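Local coordinates for protein methylornithine synthase PylB (Methanosarcina barkeri, PDB 3T7V) that catalyses the radical isomerization of L-lysine to (3R)-3-methyl-D-ornithine in pyrrolysine biosynthesis, using a [4Fe-4S] cluster and S-adenosylmethionine, at residues Q170-R182 and I208-S222. Sequence-based numbering, arbitrary orientation.
With SAM (S-adenosylmethionine), chain C; SF4 (iron/sulfur cluster), chain B.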
# COMPACT_ATOMS: atom_id res chain seq x y z
N GLN A 170 7.72 4.52 -4.20
CA GLN A 170 9.04 4.62 -4.87
C GLN A 170 9.63 3.24 -5.22
O GLN A 170 10.50 3.15 -6.12
CB GLN A 170 10.03 5.31 -3.95
CG GLN A 170 11.20 5.93 -4.74
CD GLN A 170 10.84 7.12 -5.59
OE1 GLN A 170 9.84 7.77 -5.37
NE2 GLN A 170 11.71 7.46 -6.55
N GLU A 171 9.18 2.17 -4.51
CA GLU A 171 9.69 0.75 -4.69
C GLU A 171 11.06 0.54 -4.04
O GLU A 171 11.27 -0.39 -3.27
CB GLU A 171 9.79 0.23 -6.12
CG GLU A 171 8.65 0.55 -7.05
CD GLU A 171 7.33 0.21 -6.49
OE1 GLU A 171 7.13 -0.60 -5.51
OE2 GLU A 171 6.37 0.79 -7.00
N THR A 172 11.97 1.45 -4.35
CA THR A 172 13.31 1.42 -3.74
C THR A 172 13.89 2.83 -3.85
O THR A 172 13.71 3.50 -4.88
CB THR A 172 14.21 0.40 -4.46
OG1 THR A 172 15.50 0.43 -3.90
CG2 THR A 172 14.32 0.67 -5.96
N TYR A 173 14.72 3.21 -2.90
CA TYR A 173 15.57 4.38 -3.05
C TYR A 173 17.02 4.08 -3.44
O TYR A 173 17.87 5.00 -3.49
CB TYR A 173 15.60 5.22 -1.73
CG TYR A 173 14.30 5.96 -1.55
CD1 TYR A 173 13.14 5.31 -1.09
CD2 TYR A 173 14.23 7.29 -1.87
CE1 TYR A 173 11.89 6.00 -1.01
CE2 TYR A 173 13.02 8.00 -1.76
CZ TYR A 173 11.89 7.35 -1.33
OH TYR A 173 10.71 8.05 -1.27
N ASP A 174 17.29 2.81 -3.75
CA ASP A 174 18.59 2.42 -4.28
C ASP A 174 18.53 2.66 -5.78
O ASP A 174 17.77 2.01 -6.50
CB ASP A 174 18.72 0.91 -3.97
CG ASP A 174 19.93 0.27 -4.54
OD1 ASP A 174 20.62 0.87 -5.37
OD2 ASP A 174 20.18 -0.92 -4.04
N THR A 175 19.28 3.66 -6.27
CA THR A 175 19.14 4.08 -7.65
C THR A 175 19.50 3.01 -8.68
O THR A 175 18.75 2.87 -9.73
CB THR A 175 19.86 5.43 -7.86
OG1 THR A 175 21.17 5.35 -7.28
CG2 THR A 175 19.10 6.45 -7.07
N GLU A 176 20.46 2.16 -8.27
CA GLU A 176 20.92 1.05 -9.12
C GLU A 176 19.76 0.05 -9.31
O GLU A 176 19.57 -0.56 -10.37
CB GLU A 176 22.11 0.32 -8.45
CG GLU A 176 23.22 1.18 -7.88
CD GLU A 176 24.16 1.70 -8.95
OE1 GLU A 176 25.38 1.41 -8.88
OE2 GLU A 176 23.66 2.40 -9.86
N LEU A 177 18.96 -0.15 -8.26
CA LEU A 177 17.84 -1.05 -8.41
C LEU A 177 16.61 -0.40 -9.03
O LEU A 177 15.90 -1.03 -9.84
CB LEU A 177 17.55 -1.60 -7.03
CG LEU A 177 16.42 -2.59 -6.92
CD1 LEU A 177 16.58 -3.86 -7.83
CD2 LEU A 177 16.18 -3.00 -5.45
N TYR A 178 16.33 0.84 -8.67
CA TYR A 178 15.12 1.51 -9.18
C TYR A 178 15.11 1.48 -10.72
O TYR A 178 14.04 1.16 -11.30
CB TYR A 178 15.12 2.95 -8.68
CG TYR A 178 13.90 3.74 -9.16
CD1 TYR A 178 13.94 4.45 -10.35
CD2 TYR A 178 12.75 3.78 -8.37
CE1 TYR A 178 12.84 5.23 -10.79
CE2 TYR A 178 11.65 4.53 -8.76
CZ TYR A 178 11.71 5.22 -10.00
OH TYR A 178 10.60 6.07 -10.31
N ARG A 179 16.23 1.79 -11.37
CA ARG A 179 16.17 1.82 -12.83
C ARG A 179 15.91 0.45 -13.48
O ARG A 179 15.48 0.43 -14.65
CB ARG A 179 17.54 2.33 -13.36
CG ARG A 179 18.71 1.45 -12.98
CD ARG A 179 20.06 2.20 -13.22
NE ARG A 179 20.23 2.51 -14.65
CZ ARG A 179 20.71 1.63 -15.56
NH1 ARG A 179 20.99 0.37 -15.20
NH2 ARG A 179 20.90 1.98 -16.85
N LYS A 180 16.14 -0.67 -12.75
CA LYS A 180 15.81 -2.00 -13.28
C LYS A 180 14.37 -2.40 -13.06
O LYS A 180 13.90 -3.37 -13.67
CB LYS A 180 16.67 -3.11 -12.52
CG LYS A 180 18.17 -2.88 -12.63
CD LYS A 180 18.95 -4.06 -11.90
CE LYS A 180 20.40 -3.84 -11.68
NZ LYS A 180 20.66 -5.23 -11.25
N LEU A 181 13.72 -1.69 -12.13
CA LEU A 181 12.33 -1.98 -11.73
C LEU A 181 11.34 -1.06 -12.44
O LEU A 181 10.55 -1.52 -13.28
CB LEU A 181 12.17 -1.85 -10.19
CG LEU A 181 13.01 -2.86 -9.37
CD1 LEU A 181 12.80 -2.62 -7.87
CD2 LEU A 181 12.77 -4.30 -9.83
N ARG A 182 11.39 0.21 -12.12
CA ARG A 182 10.50 1.21 -12.77
C ARG A 182 11.17 1.72 -14.03
O ARG A 182 11.61 2.89 -14.12
CB ARG A 182 10.11 2.34 -11.81
CG ARG A 182 9.00 1.79 -10.86
CD ARG A 182 8.32 2.94 -10.09
NE ARG A 182 7.13 2.44 -9.39
CZ ARG A 182 5.96 2.21 -10.00
NH1 ARG A 182 5.71 2.68 -11.21
NH2 ARG A 182 4.96 1.66 -9.34
N ILE A 208 7.90 0.47 -0.35
CA ILE A 208 9.03 -0.30 -0.92
C ILE A 208 8.70 -1.73 -1.19
O ILE A 208 7.72 -2.29 -0.63
CB ILE A 208 10.24 -0.06 -0.04
CG1 ILE A 208 9.98 -0.71 1.28
CG2 ILE A 208 10.65 1.45 -0.13
CD1 ILE A 208 11.19 -0.52 2.29
N LEU A 209 9.40 -2.33 -2.15
CA LEU A 209 9.28 -3.71 -2.46
C LEU A 209 10.40 -4.47 -1.82
O LEU A 209 11.54 -4.01 -1.82
CB LEU A 209 9.36 -3.87 -3.94
CG LEU A 209 8.22 -3.78 -4.79
CD1 LEU A 209 8.63 -4.15 -6.25
CD2 LEU A 209 7.17 -4.81 -4.41
N THR A 210 10.10 -5.65 -1.26
CA THR A 210 11.15 -6.53 -0.76
C THR A 210 11.08 -7.82 -1.50
O THR A 210 10.07 -8.13 -2.08
CB THR A 210 11.10 -6.71 0.79
OG1 THR A 210 12.32 -7.36 1.18
CG2 THR A 210 9.96 -7.54 1.26
N GLY A 211 12.17 -8.59 -1.48
CA GLY A 211 12.19 -9.84 -2.22
C GLY A 211 12.51 -9.66 -3.67
O GLY A 211 12.20 -10.53 -4.48
N VAL A 212 13.08 -8.50 -4.02
CA VAL A 212 13.24 -8.14 -5.43
C VAL A 212 14.72 -7.88 -5.70
O VAL A 212 15.07 -7.17 -6.65
CB VAL A 212 12.29 -6.91 -5.77
CG1 VAL A 212 12.87 -5.63 -5.12
CG2 VAL A 212 11.84 -6.88 -7.26
N GLY A 213 15.60 -8.42 -4.86
CA GLY A 213 17.06 -8.34 -5.05
C GLY A 213 17.65 -7.27 -4.15
O GLY A 213 18.85 -6.95 -4.28
N ASN A 214 16.82 -6.66 -3.30
CA ASN A 214 17.34 -5.75 -2.27
C ASN A 214 17.99 -6.52 -1.14
O ASN A 214 17.41 -7.43 -0.55
CB ASN A 214 16.16 -4.92 -1.69
CG ASN A 214 15.02 -5.79 -1.18
OD1 ASN A 214 14.49 -6.64 -1.93
ND2 ASN A 214 14.61 -5.61 0.09
N ASP A 215 19.22 -6.20 -0.86
CA ASP A 215 19.88 -6.74 0.34
C ASP A 215 19.66 -5.86 1.56
O ASP A 215 18.93 -4.85 1.48
CB ASP A 215 21.42 -7.00 0.04
CG ASP A 215 22.28 -5.69 -0.16
OD1 ASP A 215 21.75 -4.53 -0.30
OD2 ASP A 215 23.58 -5.80 -0.15
N ILE A 216 20.32 -6.14 2.67
CA ILE A 216 20.11 -5.29 3.87
C ILE A 216 20.48 -3.86 3.57
O ILE A 216 19.72 -2.97 3.97
CB ILE A 216 20.89 -5.84 5.07
CG1 ILE A 216 20.23 -7.10 5.56
CG2 ILE A 216 21.09 -4.82 6.19
CD1 ILE A 216 21.03 -7.88 6.61
N GLU A 217 21.63 -3.62 2.93
CA GLU A 217 22.05 -2.20 2.71
C GLU A 217 21.03 -1.46 1.81
O GLU A 217 20.76 -0.28 2.06
CB GLU A 217 23.49 -2.17 2.16
CG GLU A 217 24.45 -2.57 3.30
CD GLU A 217 25.91 -2.37 2.88
OE1 GLU A 217 26.24 -2.62 1.65
OE2 GLU A 217 26.66 -1.97 3.80
N SER A 218 20.56 -2.14 0.77
CA SER A 218 19.57 -1.49 -0.15
C SER A 218 18.30 -1.17 0.63
O SER A 218 17.73 -0.07 0.45
CB SER A 218 19.26 -2.55 -1.22
OG SER A 218 18.33 -2.11 -2.15
N THR A 219 17.89 -2.06 1.51
CA THR A 219 16.70 -1.86 2.31
C THR A 219 16.89 -0.68 3.26
O THR A 219 15.93 0.10 3.44
CB THR A 219 16.38 -3.15 3.07
OG1 THR A 219 16.20 -4.21 2.09
CG2 THR A 219 15.10 -2.98 3.91
N ILE A 220 18.05 -0.57 3.91
CA ILE A 220 18.29 0.61 4.77
C ILE A 220 18.21 1.91 3.98
O ILE A 220 17.61 2.87 4.46
CB ILE A 220 19.63 0.44 5.49
CG1 ILE A 220 19.47 -0.76 6.40
CG2 ILE A 220 19.96 1.70 6.26
CD1 ILE A 220 20.79 -1.07 7.13
N LEU A 221 18.82 1.93 2.77
CA LEU A 221 18.77 3.13 1.91
C LEU A 221 17.29 3.46 1.64
O LEU A 221 16.88 4.61 1.73
CB LEU A 221 19.44 2.88 0.57
CG LEU A 221 20.96 2.85 0.34
CD1 LEU A 221 21.26 2.65 -1.16
CD2 LEU A 221 21.45 4.22 0.81
N SER A 222 16.48 2.43 1.44
CA SER A 222 15.06 2.69 1.15
C SER A 222 14.27 3.12 2.36
O SER A 222 13.43 4.03 2.26
CB SER A 222 14.42 1.47 0.54
OG SER A 222 15.00 1.27 -0.73
N SAM C . 0.20 2.23 -11.78
CA SAM C . 0.33 2.99 -10.62
C SAM C . 1.67 2.96 -10.01
O SAM C . 2.56 2.22 -10.48
OXT SAM C . 1.90 3.81 -9.08
CB SAM C . -0.26 2.40 -9.54
CG SAM C . -0.18 0.95 -9.29
SD SAM C . 0.45 0.57 -7.60
CE SAM C . -0.96 -0.22 -6.88
C5' SAM C . 1.49 -0.84 -7.94
C4' SAM C . 2.45 -1.00 -7.02
O4' SAM C . 1.85 -2.42 -6.75
C3' SAM C . 3.71 -0.93 -7.42
O3' SAM C . 3.92 0.32 -6.75
C2' SAM C . 4.15 -2.03 -6.45
O2' SAM C . 4.65 -1.54 -5.17
C1' SAM C . 3.03 -3.07 -6.25
N9 SAM C . 3.24 -4.24 -7.17
C8 SAM C . 3.13 -4.33 -8.53
N7 SAM C . 3.46 -5.56 -8.91
C5 SAM C . 3.78 -6.28 -7.78
C6 SAM C . 4.27 -7.58 -7.59
N6 SAM C . 4.49 -8.42 -8.60
N1 SAM C . 4.45 -8.01 -6.33
C2 SAM C . 4.26 -7.19 -5.26
N3 SAM C . 3.90 -5.89 -5.41
C4 SAM C . 3.64 -5.46 -6.69
FE1 SF4 B . 1.83 0.79 -11.96
FE2 SF4 B . 1.91 0.18 -14.68
FE3 SF4 B . 2.25 -1.83 -12.96
FE4 SF4 B . 4.17 -0.04 -13.27
S1 SF4 B . 3.42 -1.44 -14.89
S2 SF4 B . 3.37 -0.81 -11.29
S3 SF4 B . 3.07 1.88 -13.63
S4 SF4 B . 0.37 -0.64 -13.21
O HOH W 1 13.29 -2.17 -2.23
O HOH W 2 15.66 -1.26 -1.75
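E171 forms a single backbone bridge with I208, and E171 O accepts from L209 N at 2.9 Å. A water also joins E171 O to L209 O. The E171 chain bends at chi2 (-51°), which brings its carboxylate to the two ribose hydroxyls of SAM. OE1 takes SAM O2' at 2.7 Å and OE2 takes SAM O3' at 2.5 Å. R182 meets OE2 side-on through NE and NH2, its guanidinium in plane with that oxygen. R182 NH2 also bonds SAM O (2.7 Å), which with SAM N binds one iron of the cluster. L209 CD2 lies 3.6 Å from adenine N3. With an alanine here instead of E171, the two ribose hydroxyls are likely to lose their acceptor and R182 its salt-bridge mate. Further along, S222 OG accepts a hydrogen bond from Y173 N, and S218 OG donates to the anti lone pair of D174 OD2 (2.9 Å). D174 also caps helix 175-181 through weak bonds to OD1. A second water links T172, S218 and S222. L181 CD2 meets V212 CG2 tip to tip at 3.8 Å. Polar bonds thus tie the loop after strand 163-167 to strand 203-210 and helix 216-228, and E171 probably helps to position R182 beside the cluster.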